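Local structure of cyanophage-like gp41-1 intein (6QAZ) at residues 22-25 / 26-29. The protein probably carries out protein splicing as a naturally split intein, excising itself and joining its two flanking sequences through a peptide bond. Residues are numbered along the deposited sequence; the frame is centred on the assembly and turned at random. Where two conformers were deposited one is given.
Sequences NIQV and GDLV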
loop_
_atom_site.group_PDB
_atom_site.type_symbol
_atom_site.label_atom_id
_atom_site.label_comp_id
_atom_site.label_asym_id
_atom_site.label_seq_id
_atom_site.Cartn_x
_atom_site.Cartn_y
_atom_site.Cartn_z
ATOM N N ASN A 22 -0.303 -5.225 -12.842
ATOM C CA ASN A 22 0.174 -6.393 -13.589
ATOM C C ASN A 22 0.267 -7.631 -12.681
ATOM O O ASN A 22 0.621 -8.684 -13.194
ATOM C CB ASN A 22 1.505 -6.076 -14.249
ATOM C CG ASN A 22 1.404 -5.008 -15.309
ATOM O OD1 ASN A 22 0.376 -4.895 -15.982
ATOM N ND2 ASN A 22 2.437 -4.192 -15.476
ATOM N N ILE A 23 -0.006 -7.511 -11.404
ATOM C CA ILE A 23 0.094 -8.648 -10.464
ATOM C C ILE A 23 -1.040 -9.632 -10.757
ATOM O O ILE A 23 -2.173 -9.243 -11.068
ATOM C CB ILE A 23 0.070 -8.122 -9.029
ATOM C CG1 ILE A 23 1.406 -7.492 -8.664
ATOM C CG2 ILE A 23 -0.374 -9.190 -8.023
ATOM C CD1 ILE A 23 2.522 -8.473 -8.445
ATOM N N GLN A 24 -0.709 -10.903 -10.617
ATOM C CA GLN A 24 -1.680 -11.994 -10.813
ATOM C C GLN A 24 -1.651 -12.918 -9.613
ATOM O O GLN A 24 -0.656 -12.981 -8.863
ATOM C CB GLN A 24 -1.443 -12.667 -12.150
ATOM C CG GLN A 24 -0.124 -13.353 -12.221
ATOM C CD GLN A 24 0.090 -13.728 -13.667
ATOM O OE1 GLN A 24 0.928 -13.164 -14.362
ATOM N NE2 GLN A 24 -0.726 -14.646 -14.132
ATOM N N VAL A 25 -2.724 -13.647 -9.432
ATOM C CA VAL A 25 -2.763 -14.690 -8.402
ATOM C C VAL A 25 -1.588 -15.623 -8.623
ATOM O O VAL A 25 -1.285 -16.021 -9.753
ATOM C CB VAL A 25 -4.091 -15.445 -8.433
ATOM C CG1 VAL A 25 -4.052 -16.688 -7.542
ATOM C CG2 VAL A 25 -5.272 -14.544 -8.095
ATOM N N GLY A 26 -0.933 -15.967 -7.519
ATOM C CA GLY A 26 0.263 -16.815 -7.531
ATOM C C GLY A 26 1.562 -16.051 -7.533
ATOM O O GLY A 26 2.591 -16.660 -7.223
ATOM N N ASP A 27 1.552 -14.765 -7.873
ATOM C CA ASP A 27 2.763 -13.941 -7.693
ATOM C C ASP A 27 3.143 -13.922 -6.215
ATOM O O ASP A 27 2.330 -14.181 -5.332
ATOM C CB ASP A 27 2.561 -12.495 -8.144
ATOM C CG ASP A 27 2.915 -12.139 -9.584
ATOM O OD1 ASP A 27 4.038 -12.429 -10.021
ATOM O OD2 ASP A 27 2.025 -11.579 -10.281
ATOM N N LEU A 28 4.395 -13.599 -5.967
ATOM C CA LEU A 28 4.953 -13.419 -4.623
ATOM C C LEU A 28 5.389 -11.962 -4.468
ATOM O O LEU A 28 6.074 -11.460 -5.373
ATOM C CB LEU A 28 6.137 -14.367 -4.453
ATOM C CG LEU A 28 5.771 -15.841 -4.257
ATOM C CD1 LEU A 28 6.964 -16.719 -4.504
ATOM C CD2 LEU A 28 5.192 -16.096 -2.869
ATOM N N VAL A 29 4.997 -11.322 -3.369
ATOM C CA VAL A 29 5.334 -9.905 -3.130
ATOM C C VAL A 29 6.040 -9.760 -1.806
ATOM O O VAL A 29 5.642 -10.366 -0.793
ATOM C CB VAL A 29 4.107 -8.999 -3.242
ATOM C CG1 VAL A 29 3.611 -8.949 -4.678
ATOM C CG2 VAL A 29 2.997 -9.356 -2.279
HETATM O O HOH W 1 2.268 -10.947 -12.928
#
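Gln24 and Asp27 close a type II beta turn that carries the chain from the loop after strand 16-19 into strand 28-31 of the beta-rich intein fold. The Asp27 amide N donates to Gln24 O at 3.0 Å, the bond that closes the turn. Gly26 fills its third position with a positive phi of 95°, where any side chain would collide with Val25 O. The Asp27 side chain then reaches back across the turn. Its CB lies 3.3 Å from Gln24 O and also borders the CD1 methyl of Ile23. One step further, Asp27 CG rests 3.9 Å from that same Ile23 CD1, the aliphatic branch slanting past the carboxylate. At the tip the two oxygens part company: OD1 forms a salt bridge with Lys18 NZ on strand 16-19, whereas Asp27 OD2 accepts the backbone N-H of Gln24 N at 2.8 Å through its anti lone pair. This bond is nearly straight, 168° at the hydrogen. Together with the turn bond it holds both the N and the O of Gln24 to a single residue. Lys18 probably helps to keep this buried carboxylate charged. Gln24 CG also approaches Asp27 OD2, at 3.4 Å, brought there by a chi1 of 65°. Ile23 CD1 meanwhile touches Val29 CG1, and both side chains pack on Val11 of strand 10-13 and Val38 of strand 34-41, joining the turn to these two strands. Backbone bonds from Gly26 and Asp27 to Val38 hold the outgoing arm against strand 34-41. A water bridges the two arms by hydrogen bonds, its oxygen 2.8 Å from Asn22 O and 2.7 Å from Asp27 OD2.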